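Local coordinates for protein sulfate adenylyltransferase (Allochromatium vinosum, PDB 4DNX) that catalyses the transfer of the adenylyl group of ATP to sulfate, giving adenosine 5'-phosphosulfate and diphosphate, at residues N109-V114 / Q162-S167; V34-Q39 / I99-P104; A44-A49 / T263-D268; E9-F14 / Y51-D56; C85-A90 / T155-P160. All blocks are in the same frame, centred on the assembly; numbering follows the deposited sequence.

Overall arrangement
From the N terminus, contact 4 is the first to open and closes a loop at 51-56 that carries helices 18-28 and 38-48. Contacts 2 and 3 open inside it, so both cross it, and they also cross each other; contact 2 closes at 99-104. Contact 5 opens at 85-90 and crosses contact 2, then closes at 155-160, after contact 1 has opened at 109-114. Contact 1 therefore crosses contact 5 and closes next along the same strand, at 162-167. Contacts 1, 2 and 5 lie in one mixed sheet of the PUA-like domain. Contact 3 encloses contacts 1 and 5 and closes last, at 263-268, joining helix 38-48 of that domain to the parallel sheet of the ATP-sulfurylase domain.

Contact 1 of 5, residues N109-V114 / Q162-S167; sequences NPVLAV and QVLNFS
Asn165 tucks CG between its own backbone N and carbonyl carbon (chi1 59°), whereas Leu112 swings CG to the far side from its amide nitrogen (chi1 172°); their side chains cross at about a right angle, with Leu112 CD1 3.3 Å from Asn165 OD1. The carboxamide works at both ends. Asn165 ND2 donates to Val111 O at 3.0 Å, in the carbonyl plane but bent at the hydrogen (140°), and Asn165 OD1 accepts from Ser167 N at 2.9 Å on a lone pair, forming an Asx turn. The backbones pair antiparallel: Val114 and Gln162 exchange two hydrogen bonds, Ala113 and Val163 form the next, non-hydrogen-bonded pair, and Leu164 N adds a nearly straight bond to Leu112 O of 2.9 Å. Behind them, Leu112 and Ala113 make a classic beta bulge opposite Leu101 in this sheet of the PUA-like domain. Val111 CG1 meets Leu164 CD1 at 4.0 Å on the side covered by helix 18-28. Asn165 N and O are buried without partners in the model; between the two segments it is the Asn165 carboxamide that supplies the hydrogen bond beyond the last backbone one.

Contact 2 of 5, residues V34-Q39 / I99-P104; sequences VIVSSQ and IALRDP
Val34 O receives the backbone N of Arg102 at 2.9 Å, the shortest of three hydrogen bonds that align strand 33-35 parallel to strand 98-102 in the mixed sheet of the PUA-like domain. Val34 N donates in turn to Ala100 O, and Val36 N reaches Arg102 O at 3.2 Å, just past the end of the short strand. On one face of the sheet, Val34 and Leu101 lie side by side and point the same way, with Val34 CG2 3.8 Å from Leu101 CD2. The Val36 side chain crosses that of Leu101 at about a right angle, with Val36 CG1 4.0 Å from Leu101 CD2, so that methyl touches both valines, which approach it from neighbouring directions. Ile35 and Arg102 occupy the other face. Only the root of the arginine takes part there, Arg102 CB meeting Ile35 CG1 at 3.9 Å. Its chain then runs out extended (chi2 -179°) and carries the guanidinium away from Ile35, to a salt bridge with Glu29 and a hydrogen bond to Asn109 O. After Val36 the chain turns into helix 38-48, where Ser37 is the N-cap and its OG accepts from Ala40 N and is also hydrogen-bonded to Gln152. Ser38 OG is hydrogen-bonded to Asp268 of the ATP-sulfurylase domain. Pro104 fills the corner where strand gives way to helix: its side chain and that of Ile35 slide past each other in opposite directions, and Pro104 CG comes within 3.6 Å of Ser38 N. Val36 O lies against the same ring, 3.2 Å from Pro104 CG.

Contact 3 of 5, residues A44-A49 / T263-D268; sequences AVMLGA and TGYGFD
The sulfur of Met46 is set among two aromatic side chains and a carbonyl oxygen, with no hydrogen bond anywhere across the contact. Met46 SD lies near the plane of the Tyr265 ring, at its edge, 3.9 Å from Tyr265 CD2, and 3.5 Å from Gly266 O. Its approach to Phe267 is oblique, with SD 5.3 Å from the ring centroid, and both are Met-aromatic contacts. Two bends in the methionine chain (chi2 -72°, chi3 -82°) bring SD to the tyrosine edge and turn Met46 CE to Tyr265 CD2 at 4.1 Å. Nearer the helix, Met46 CG presses on Phe267 CD1 at 3.5 Å. These few side chains join two domains: helix 38-48 belongs to the PUA-like domain, and strand 260-266 is the outermost strand, on one side, of the parallel sheet in the Rossmann-like ATP-sulfurylase domain. The axes of helix 44-48 and strand 263-266 come within 8.9 Å, and their N-to-C directions are 130° apart. Val45 adds a looser touch, its CG1 4.1 Å from Gly266 O. Around this buried junction, Tyr265 stacks on His227, Phe267 meets Phe52 edge-to-face, and Phe283 from helix 274-287 packs against both Met46 and Tyr265.

Contact 4 of 5, residues E9-F14 / Y51-D56; sequences ELRPRF and YFSPLD
Arg11 and Pro54 mark the closest approach of two irregular backbones, their CA atoms 5.2 Å apart, and by Arg13 and Asp56 the chains have separated to 6.8 Å between CA atoms. Neither segment is helix or strand, and no backbone-to-backbone hydrogen bond links them directly. The direct bond comes from a side chain: Ser53 OG accepts from Arg11 N at 2.9 Å. The serine torsion places OG opposite its own amide nitrogen (chi1 177°), facing the other loop, while Ser53 CB rests against Leu10 CD2 at 3.8 Å. Where the chains diverge, waters fill in. One sits 2.7 Å from both Arg11 O and Leu55 O; another accepts from Arg13 NH1 and donates to Arg11 O, with a weak bond to Pro54 O. Arg13 is bent at chi2 and chi3, which lays its guanidinium alongside Asp56 with one face turned to the aspartate's aliphatic root: Asp56 CB stands 3.7 Å above the centre of that plane. The carboxylate makes no salt bridge to Arg13, Arg13 NH1 and Asp56 OD2 remaining 5.5 Å apart, and Arg13 NE bonds instead to Ile161 O of strand 155-163. Arg13 also has a bound MES molecule, probably from the crystallisation liquor, about 3 Å from its side chain. Further in, Ser53 O is held by Tyr282 and Asn286 of helix 274-287. This is loop-to-loop packing, part direct and part through water, within the PUA-like domain, next to helix 274-287 of the ATP-sulfurylase domain, joining the N-terminal segment to the connection between helix 38-48 and strand 57-58.

Contact 5 of 5, residues C85-A90 / T155-P160; sequences CLLESA and TAISGP
Leu87 and Thr155 form a hydrogen-bonded antiparallel pair, Leu87 N to Thr155 O at 2.8 Å and Thr155 N to Leu87 O at 3.0 Å. Next to it, Leu86 and Ala156 make a non-hydrogen-bonded pair, and Ile157 N then donates almost straight to Cys85 O (169°). The return bond of that last pair is made through water: one molecule accepts from Cys85 N at 2.9 Å and donates to Ile157 O at 2.7 Å, so the pairing continues after the two chains have begun to part. On the face shared by Leu87, Thr155 and Ile157, side chains pack against one another. Ile157 puts CG1 between its backbone N and carbonyl carbon (chi1 61°), which brings CG1 to 3.6 Å from Cys85 SG, and its CD1 meets Leu87 CD1 as the two side chains cross at about a right angle. Thr155 divides its branches: CG2 packs on Ala90 CB at 3.7 Å, while OG1 lies 2.6 Å from a second water and is also hydrogen-bonded to Gln122 in the neighbouring strand 119-122. On the other face Leu86 CD2 covers Ala156 CB. Further out, Val36 backs Cys85, Met115 touches Ile157, and Val120 reaches both Ala90 and Thr155; the short strand 86-87 is joined to strand 155-163, which is also paired with strand 119-122 in the PUA-like domain. Chemically the contact is mixed: backbone bonds set the register, Cys85 SG and the Leu87 and Ile157 side chains pack together on one face, and waters serve polar atoms at both ends.

Contact 1 of 5, residues N109-V114 / Q162-S167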
# COMPACT_ATOMS: atom_id res chain seq x y z
N ASN A 109 17.34 14.87 2.54
CA ASN A 109 18.05 13.60 2.81
C ASN A 109 17.64 12.98 4.15
O ASN A 109 18.48 12.79 5.02
CB ASN A 109 19.59 13.80 2.79
CG ASN A 109 20.06 14.52 1.53
OD1 ASN A 109 20.67 15.62 1.60
ND2 ASN A 109 19.76 13.92 0.37
N PRO A 110 16.37 12.62 4.28
CA PRO A 110 15.93 11.95 5.54
C PRO A 110 16.56 10.58 5.73
O PRO A 110 17.08 9.94 4.79
CB PRO A 110 14.44 11.73 5.28
CG PRO A 110 14.32 11.58 3.78
CD PRO A 110 15.27 12.70 3.30
N VAL A 111 16.54 10.10 6.97
CA VAL A 111 17.05 8.75 7.22
C VAL A 111 16.21 7.68 6.57
O VAL A 111 14.96 7.66 6.72
CB VAL A 111 17.08 8.49 8.76
CG1 VAL A 111 17.56 7.05 9.01
CG2 VAL A 111 18.02 9.49 9.45
N LEU A 112 16.88 6.78 5.85
CA LEU A 112 16.21 5.64 5.17
C LEU A 112 16.39 4.33 5.98
O LEU A 112 15.48 3.50 6.05
CB LEU A 112 16.80 5.47 3.76
CG LEU A 112 16.41 4.27 2.90
CD1 LEU A 112 14.91 4.23 2.66
CD2 LEU A 112 17.16 4.26 1.57
N ALA A 113 17.55 4.19 6.65
CA ALA A 113 17.85 2.91 7.35
C ALA A 113 18.92 3.20 8.39
O ALA A 113 19.60 4.21 8.32
CB ALA A 113 18.38 1.84 6.35
N VAL A 114 19.00 2.29 9.37
CA VAL A 114 20.07 2.30 10.37
C VAL A 114 20.93 1.06 10.08
O VAL A 114 20.41 -0.03 9.83
CB VAL A 114 19.45 2.22 11.79
CG1 VAL A 114 20.54 2.08 12.84
CG2 VAL A 114 18.64 3.46 12.07
N GLN A 162 18.42 -2.04 9.27
CA GLN A 162 17.00 -1.93 9.67
C GLN A 162 16.45 -0.76 8.87
O GLN A 162 16.92 0.39 9.02
CB GLN A 162 16.89 -1.67 11.17
CG GLN A 162 17.44 -2.83 12.00
CD GLN A 162 17.69 -2.43 13.47
OE1 GLN A 162 18.56 -1.59 13.79
NE2 GLN A 162 16.93 -3.02 14.34
N VAL A 163 15.43 -1.04 8.06
CA VAL A 163 14.85 -0.07 7.11
C VAL A 163 13.62 0.62 7.70
O VAL A 163 12.75 -0.04 8.29
CB VAL A 163 14.52 -0.75 5.77
CG1 VAL A 163 13.87 0.28 4.82
CG2 VAL A 163 15.81 -1.41 5.18
N LEU A 164 13.58 1.96 7.64
CA LEU A 164 12.57 2.76 8.32
C LEU A 164 11.44 3.23 7.40
O LEU A 164 10.36 3.62 7.85
CB LEU A 164 13.23 3.98 9.01
CG LEU A 164 14.26 3.60 10.07
CD1 LEU A 164 14.74 4.89 10.74
CD2 LEU A 164 13.68 2.66 11.13
N ASN A 165 11.71 3.23 6.10
CA ASN A 165 10.68 3.63 5.11
C ASN A 165 11.07 3.13 3.75
O ASN A 165 12.16 2.53 3.55
CB ASN A 165 10.45 5.15 5.09
CG ASN A 165 11.71 5.93 4.78
OD1 ASN A 165 12.20 5.92 3.64
ND2 ASN A 165 12.25 6.61 5.80
N PHE A 166 10.15 3.33 2.79
CA PHE A 166 10.39 2.89 1.41
C PHE A 166 10.60 4.04 0.47
O PHE A 166 10.31 3.92 -0.75
CB PHE A 166 9.23 2.00 0.97
CG PHE A 166 9.07 0.77 1.85
CD1 PHE A 166 10.11 -0.16 1.93
CD2 PHE A 166 7.89 0.49 2.53
CE1 PHE A 166 10.01 -1.31 2.73
CE2 PHE A 166 7.78 -0.69 3.32
CZ PHE A 166 8.83 -1.58 3.42
N SER A 167 11.14 5.12 1.01
CA SER A 167 11.61 6.25 0.15
C SER A 167 10.41 6.88 -0.64
O SER A 167 9.20 6.77 -0.26
CB SER A 167 12.78 5.74 -0.72
OG SER A 167 13.43 6.80 -1.46

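Contact 2 of 5, residues V34-Q39 / I99-P104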
# COMPACT_ATOMS: atom_id res chain seq x y z
N VAL A 34 25.60 9.09 6.62
CA VAL A 34 26.17 9.29 5.27
C VAL A 34 24.99 9.31 4.33
O VAL A 34 24.02 8.62 4.58
CB VAL A 34 27.14 8.15 4.83
CG1 VAL A 34 28.49 8.23 5.61
CG2 VAL A 34 26.49 6.78 4.96
N ILE A 35 25.09 10.11 3.26
CA ILE A 35 24.06 10.04 2.17
C ILE A 35 24.55 8.99 1.16
O ILE A 35 25.68 9.09 0.66
CB ILE A 35 23.87 11.44 1.49
CG1 ILE A 35 23.30 12.46 2.51
CG2 ILE A 35 23.05 11.28 0.18
CD1 ILE A 35 23.74 13.93 2.23
N VAL A 36 23.73 7.97 0.90
CA VAL A 36 24.18 6.84 0.08
C VAL A 36 23.85 7.10 -1.40
O VAL A 36 23.17 8.08 -1.72
CB VAL A 36 23.53 5.48 0.57
CG1 VAL A 36 23.97 5.20 2.00
CG2 VAL A 36 21.99 5.44 0.45
N SER A 37 24.34 6.25 -2.30
CA SER A 37 23.94 6.43 -3.72
C SER A 37 22.49 6.01 -3.94
O SER A 37 21.90 5.24 -3.16
CB SER A 37 24.84 5.59 -4.64
OG SER A 37 24.63 4.19 -4.43
N SER A 38 21.92 6.45 -5.05
CA SER A 38 20.57 5.94 -5.39
C SER A 38 20.56 4.40 -5.53
O SER A 38 19.54 3.75 -5.17
CB SER A 38 20.05 6.67 -6.65
OG SER A 38 18.75 6.28 -7.02
N GLN A 39 21.67 3.81 -6.04
CA GLN A 39 21.77 2.35 -6.17
C GLN A 39 21.70 1.68 -4.78
O GLN A 39 20.90 0.77 -4.60
CB GLN A 39 23.05 1.94 -6.94
CG GLN A 39 23.34 0.45 -6.85
CD GLN A 39 24.56 0.09 -7.69
OE1 GLN A 39 25.62 -0.32 -7.16
NE2 GLN A 39 24.43 0.25 -9.00
N ILE A 99 25.31 3.59 12.32
CA ILE A 99 25.23 4.83 11.54
C ILE A 99 23.85 4.92 10.90
O ILE A 99 23.13 3.92 10.82
CB ILE A 99 26.32 4.89 10.45
CG1 ILE A 99 26.07 3.82 9.36
CG2 ILE A 99 27.71 4.76 11.10
CD1 ILE A 99 26.94 3.98 8.08
N ALA A 100 23.47 6.12 10.45
CA ALA A 100 22.21 6.33 9.72
C ALA A 100 22.56 6.47 8.24
O ALA A 100 23.52 7.17 7.87
CB ALA A 100 21.48 7.60 10.21
N LEU A 101 21.80 5.78 7.40
CA LEU A 101 21.93 5.91 5.92
C LEU A 101 20.82 6.85 5.44
O LEU A 101 19.65 6.60 5.69
CB LEU A 101 21.77 4.54 5.26
CG LEU A 101 22.69 3.40 5.72
CD1 LEU A 101 22.45 2.16 4.89
CD2 LEU A 101 24.19 3.83 5.72
N ARG A 102 21.20 7.94 4.76
CA ARG A 102 20.25 9.01 4.40
C ARG A 102 19.96 8.89 2.90
O ARG A 102 20.81 8.47 2.14
CB ARG A 102 20.83 10.36 4.76
CG ARG A 102 20.77 10.60 6.31
CD ARG A 102 21.32 11.95 6.71
NE ARG A 102 21.06 12.20 8.14
CZ ARG A 102 19.93 12.68 8.69
NH1 ARG A 102 18.82 12.94 7.95
NH2 ARG A 102 19.87 12.83 10.01
N ASP A 103 18.73 9.25 2.52
CA ASP A 103 18.18 9.02 1.18
C ASP A 103 18.64 10.16 0.22
O ASP A 103 18.33 11.32 0.45
CB ASP A 103 16.64 9.06 1.30
CG ASP A 103 15.95 8.41 0.13
OD1 ASP A 103 16.50 8.37 -1.01
OD2 ASP A 103 14.82 7.89 0.37
N PRO A 104 19.30 9.79 -0.88
CA PRO A 104 19.69 10.80 -1.87
C PRO A 104 18.54 11.34 -2.72
O PRO A 104 18.71 12.37 -3.41
CB PRO A 104 20.69 10.04 -2.76
CG PRO A 104 20.18 8.63 -2.79
CD PRO A 104 19.77 8.45 -1.28

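Contact 3 of 5, residues A44-A49 / T263-D268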
# COMPACT_ATOMS: atom_id res chain seq x y z
N ALA A 44 18.45 -0.92 -0.43
CA ALA A 44 17.89 -0.91 0.93
C ALA A 44 16.38 -1.03 0.94
O ALA A 44 15.81 -1.69 1.80
CB ALA A 44 18.31 0.40 1.69
N VAL A 45 15.73 -0.38 -0.03
CA VAL A 45 14.25 -0.47 -0.13
C VAL A 45 13.86 -1.93 -0.46
O VAL A 45 12.90 -2.46 0.18
CB VAL A 45 13.70 0.51 -1.17
CG1 VAL A 45 12.21 0.24 -1.41
CG2 VAL A 45 13.83 1.92 -0.66
N MET A 46 14.60 -2.57 -1.39
CA MET A 46 14.30 -3.96 -1.80
C MET A 46 14.53 -4.90 -0.59
O MET A 46 13.74 -5.83 -0.34
CB MET A 46 15.12 -4.42 -3.03
CG MET A 46 14.76 -3.64 -4.32
SD MET A 46 13.11 -4.14 -4.93
CE MET A 46 13.54 -5.60 -5.79
N LEU A 47 15.61 -4.66 0.15
CA LEU A 47 15.82 -5.45 1.39
C LEU A 47 14.70 -5.22 2.42
O LEU A 47 14.22 -6.18 3.08
CB LEU A 47 17.18 -5.02 2.01
CG LEU A 47 18.40 -5.67 1.30
CD1 LEU A 47 19.65 -4.85 1.70
CD2 LEU A 47 18.51 -7.13 1.70
N GLY A 48 14.32 -3.96 2.63
CA GLY A 48 13.23 -3.60 3.57
C GLY A 48 11.92 -4.28 3.21
O GLY A 48 11.20 -4.70 4.09
N ALA A 49 11.67 -4.41 1.91
CA ALA A 49 10.34 -4.85 1.39
C ALA A 49 10.30 -6.36 1.19
O ALA A 49 9.26 -6.90 0.77
CB ALA A 49 10.07 -4.14 0.06
N THR A 263 0.46 -3.85 -9.38
CA THR A 263 1.36 -3.59 -8.23
C THR A 263 2.60 -2.94 -8.76
O THR A 263 2.79 -2.84 -9.99
CB THR A 263 1.84 -4.90 -7.56
OG1 THR A 263 2.72 -5.61 -8.45
CG2 THR A 263 0.65 -5.81 -7.12
N GLY A 264 3.47 -2.56 -7.85
CA GLY A 264 4.73 -1.93 -8.25
C GLY A 264 5.83 -2.05 -7.22
O GLY A 264 5.58 -2.34 -6.02
N TYR A 265 7.07 -1.82 -7.67
CA TYR A 265 8.19 -1.90 -6.76
C TYR A 265 9.20 -0.83 -7.15
O TYR A 265 9.11 -0.25 -8.22
CB TYR A 265 8.83 -3.30 -6.82
CG TYR A 265 9.56 -3.58 -8.12
CD1 TYR A 265 8.86 -3.80 -9.30
CD2 TYR A 265 10.96 -3.51 -8.17
CE1 TYR A 265 9.52 -4.03 -10.46
CE2 TYR A 265 11.65 -3.74 -9.36
CZ TYR A 265 10.91 -3.97 -10.49
OH TYR A 265 11.57 -4.23 -11.67
N GLY A 266 10.16 -0.60 -6.26
CA GLY A 266 11.19 0.44 -6.52
C GLY A 266 12.61 -0.11 -6.43
O GLY A 266 13.00 -0.63 -5.38
N PHE A 267 13.37 0.05 -7.53
CA PHE A 267 14.74 -0.46 -7.63
C PHE A 267 15.37 0.12 -8.93
O PHE A 267 14.75 0.07 -9.99
CB PHE A 267 14.72 -2.00 -7.75
CG PHE A 267 16.10 -2.62 -7.86
CD1 PHE A 267 17.01 -2.55 -6.79
CD2 PHE A 267 16.47 -3.29 -9.02
CE1 PHE A 267 18.28 -3.16 -6.90
CE2 PHE A 267 17.72 -3.89 -9.13
CZ PHE A 267 18.63 -3.82 -8.04
N ASP A 268 16.59 0.67 -8.85
CA ASP A 268 17.17 1.28 -10.07
C ASP A 268 17.57 0.18 -11.04
O ASP A 268 18.26 -0.77 -10.67
CB ASP A 268 18.37 2.17 -9.72
CG ASP A 268 17.96 3.49 -9.07
OD1 ASP A 268 16.77 3.87 -9.13
OD2 ASP A 268 18.85 4.18 -8.50

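Contact 4 of 5, residues E9-F14 / Y51-D56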
# COMPACT_ATOMS: atom_id res chain seq x y z
N GLU A 9 10.27 -18.71 5.26
CA GLU A 9 9.48 -17.49 5.34
C GLU A 9 10.31 -16.30 4.92
O GLU A 9 11.53 -16.31 5.12
CB GLU A 9 9.03 -17.26 6.79
CG GLU A 9 8.13 -18.41 7.26
CD GLU A 9 7.02 -17.94 8.17
OE1 GLU A 9 7.31 -17.13 9.08
OE2 GLU A 9 5.87 -18.39 7.96
N LEU A 10 9.66 -15.29 4.35
CA LEU A 10 10.37 -14.03 4.04
C LEU A 10 10.95 -13.40 5.31
O LEU A 10 10.36 -13.49 6.41
CB LEU A 10 9.45 -13.00 3.38
CG LEU A 10 8.98 -13.37 1.97
CD1 LEU A 10 7.96 -12.28 1.54
CD2 LEU A 10 10.13 -13.44 0.92
N ARG A 11 12.10 -12.78 5.14
CA ARG A 11 12.83 -12.12 6.24
C ARG A 11 13.13 -10.65 5.89
O ARG A 11 14.32 -10.25 5.76
CB ARG A 11 14.13 -12.91 6.58
CG ARG A 11 13.88 -14.36 6.95
CD ARG A 11 15.02 -14.98 7.75
NE ARG A 11 14.76 -16.40 7.98
CZ ARG A 11 15.66 -17.38 7.81
NH1 ARG A 11 16.89 -17.11 7.39
NH2 ARG A 11 15.31 -18.65 8.04
N PRO A 12 12.08 -9.82 5.76
CA PRO A 12 12.24 -8.43 5.35
C PRO A 12 13.00 -7.62 6.42
O PRO A 12 13.02 -8.00 7.61
CB PRO A 12 10.79 -7.91 5.25
CG PRO A 12 9.99 -8.78 6.29
CD PRO A 12 10.66 -10.15 6.06
N ARG A 13 13.60 -6.51 5.99
CA ARG A 13 14.42 -5.70 6.89
C ARG A 13 13.69 -4.44 7.38
O ARG A 13 14.20 -3.67 8.20
CB ARG A 13 15.77 -5.33 6.22
CG ARG A 13 16.59 -6.58 5.76
CD ARG A 13 16.87 -7.54 6.92
NE ARG A 13 17.74 -6.94 7.92
CZ ARG A 13 18.16 -7.57 9.02
NH1 ARG A 13 17.80 -8.84 9.25
NH2 ARG A 13 18.94 -6.92 9.90
N PHE A 14 12.46 -4.25 6.92
CA PHE A 14 11.62 -3.13 7.43
C PHE A 14 11.25 -3.34 8.89
O PHE A 14 10.97 -4.47 9.32
CB PHE A 14 10.33 -2.94 6.59
CG PHE A 14 9.43 -1.87 7.11
CD1 PHE A 14 9.75 -0.51 6.95
CD2 PHE A 14 8.24 -2.22 7.73
CE1 PHE A 14 8.89 0.47 7.47
CE2 PHE A 14 7.36 -1.27 8.26
CZ PHE A 14 7.67 0.09 8.13
N TYR A 51 11.95 -8.27 -0.92
CA TYR A 51 12.29 -8.76 -2.25
C TYR A 51 13.67 -9.47 -2.28
O TYR A 51 13.88 -10.40 -3.08
CB TYR A 51 12.29 -7.60 -3.24
CG TYR A 51 10.89 -7.13 -3.60
CD1 TYR A 51 10.04 -7.94 -4.38
CD2 TYR A 51 10.43 -5.86 -3.19
CE1 TYR A 51 8.75 -7.50 -4.72
CE2 TYR A 51 9.16 -5.39 -3.51
CZ TYR A 51 8.32 -6.23 -4.30
OH TYR A 51 7.08 -5.77 -4.65
N PHE A 52 14.62 -9.02 -1.45
CA PHE A 52 15.96 -9.62 -1.43
C PHE A 52 16.15 -10.53 -0.22
O PHE A 52 17.27 -10.82 0.23
CB PHE A 52 17.04 -8.53 -1.50
CG PHE A 52 17.13 -7.80 -2.82
CD1 PHE A 52 16.42 -8.19 -3.98
CD2 PHE A 52 17.91 -6.66 -2.89
CE1 PHE A 52 16.55 -7.49 -5.18
CE2 PHE A 52 18.04 -5.92 -4.10
CZ PHE A 52 17.37 -6.31 -5.22
N SER A 53 15.04 -11.06 0.29
CA SER A 53 15.14 -12.03 1.37
C SER A 53 15.89 -13.32 1.00
O SER A 53 15.83 -13.73 -0.18
CB SER A 53 13.70 -12.47 1.78
OG SER A 53 13.72 -13.47 2.81
N PRO A 54 16.90 -13.63 1.81
CA PRO A 54 16.83 -13.57 3.26
C PRO A 54 18.05 -12.72 3.66
O PRO A 54 18.52 -12.81 4.82
CB PRO A 54 17.02 -15.03 3.71
CG PRO A 54 17.93 -15.59 2.70
CD PRO A 54 17.48 -14.94 1.39
N LEU A 55 18.59 -11.92 2.74
CA LEU A 55 19.82 -11.18 3.06
C LEU A 55 19.58 -10.09 4.11
O LEU A 55 18.50 -9.48 4.18
CB LEU A 55 20.43 -10.56 1.79
CG LEU A 55 21.32 -11.50 0.95
CD1 LEU A 55 20.59 -12.73 0.50
CD2 LEU A 55 21.80 -10.75 -0.29
N ASP A 56 20.61 -9.82 4.92
CA ASP A 56 20.42 -8.87 6.05
C ASP A 56 20.87 -7.44 5.84
O ASP A 56 20.52 -6.57 6.64
CB ASP A 56 21.00 -9.41 7.37
CG ASP A 56 22.49 -9.50 7.38
OD1 ASP A 56 23.17 -8.85 6.53
OD2 ASP A 56 23.01 -10.20 8.29
O HOH W 1 15.86 -9.81 3.56
O HOH W 2 16.87 -10.82 7.14

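Contact 5 of 5, residues C85-A90 / T155-P160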
# COMPACT_ATOMS: atom_id res chain seq x y z
N CYS A 85 27.25 -0.96 -0.68
CA CYS A 85 27.09 0.45 -0.28
C CYS A 85 28.45 1.10 -0.43
O CYS A 85 29.31 1.03 0.48
CB CYS A 85 26.62 0.57 1.18
SG CYS A 85 26.37 2.30 1.62
N LEU A 86 28.66 1.69 -1.60
CA LEU A 86 29.94 2.33 -1.94
C LEU A 86 29.84 3.82 -1.70
O LEU A 86 28.82 4.42 -2.02
CB LEU A 86 30.27 2.06 -3.41
CG LEU A 86 30.71 0.63 -3.75
CD1 LEU A 86 30.77 0.43 -5.26
CD2 LEU A 86 32.09 0.42 -3.16
N LEU A 87 30.91 4.40 -1.18
CA LEU A 87 30.97 5.82 -0.78
C LEU A 87 32.31 6.39 -1.26
O LEU A 87 33.30 5.67 -1.37
CB LEU A 87 30.92 5.93 0.73
CG LEU A 87 29.69 5.34 1.47
CD1 LEU A 87 29.99 5.49 2.97
CD2 LEU A 87 28.41 6.08 1.08
N GLU A 88 32.35 7.71 -1.47
CA GLU A 88 33.59 8.37 -1.79
C GLU A 88 34.58 8.25 -0.60
O GLU A 88 35.79 8.03 -0.77
CB GLU A 88 33.28 9.83 -2.11
CG GLU A 88 34.49 10.64 -2.49
CD GLU A 88 35.24 10.03 -3.65
OE1 GLU A 88 34.58 9.52 -4.59
OE2 GLU A 88 36.50 10.04 -3.61
N SER A 89 34.05 8.36 0.61
CA SER A 89 34.88 8.28 1.82
C SER A 89 34.07 7.83 3.04
O SER A 89 32.88 8.12 3.13
CB SER A 89 35.50 9.66 2.09
OG SER A 89 36.08 9.70 3.37
N ALA A 90 34.71 7.14 3.98
CA ALA A 90 34.05 6.77 5.24
C ALA A 90 34.47 7.69 6.40
O ALA A 90 34.25 7.34 7.57
CB ALA A 90 34.32 5.30 5.57
N THR A 155 34.92 3.12 -1.37
CA THR A 155 34.87 2.66 0.02
C THR A 155 33.57 1.88 0.24
O THR A 155 32.49 2.45 0.17
CB THR A 155 34.96 3.84 1.01
OG1 THR A 155 36.19 4.54 0.82
CG2 THR A 155 34.93 3.34 2.47
N ALA A 156 33.69 0.58 0.52
CA ALA A 156 32.51 -0.26 0.75
C ALA A 156 32.25 -0.40 2.24
O ALA A 156 33.17 -0.77 3.00
CB ALA A 156 32.76 -1.63 0.14
N ILE A 157 31.03 -0.08 2.68
CA ILE A 157 30.65 -0.30 4.08
C ILE A 157 29.65 -1.45 4.10
O ILE A 157 28.74 -1.53 3.22
CB ILE A 157 30.12 0.99 4.74
CG1 ILE A 157 28.88 1.51 4.03
CG2 ILE A 157 31.23 2.07 4.66
CD1 ILE A 157 28.16 2.64 4.84
N SER A 158 29.84 -2.36 5.05
CA SER A 158 29.04 -3.60 5.05
C SER A 158 28.50 -3.90 6.43
O SER A 158 29.05 -3.41 7.44
CB SER A 158 29.86 -4.80 4.53
OG SER A 158 31.09 -4.95 5.24
N GLY A 159 27.41 -4.66 6.46
CA GLY A 159 26.73 -4.99 7.73
C GLY A 159 25.22 -4.96 7.60
O GLY A 159 24.68 -4.46 6.57
N PRO A 160 24.53 -5.45 8.63
CA PRO A 160 23.08 -5.59 8.57
C PRO A 160 22.37 -4.23 8.72
O PRO A 160 22.90 -3.32 9.37
CB PRO A 160 22.75 -6.50 9.79
CG PRO A 160 23.90 -6.24 10.74
CD PRO A 160 25.10 -5.93 9.91
O HOH W 3 29.00 -2.71 0.80
O HOH W 4 37.81 5.33 -1.06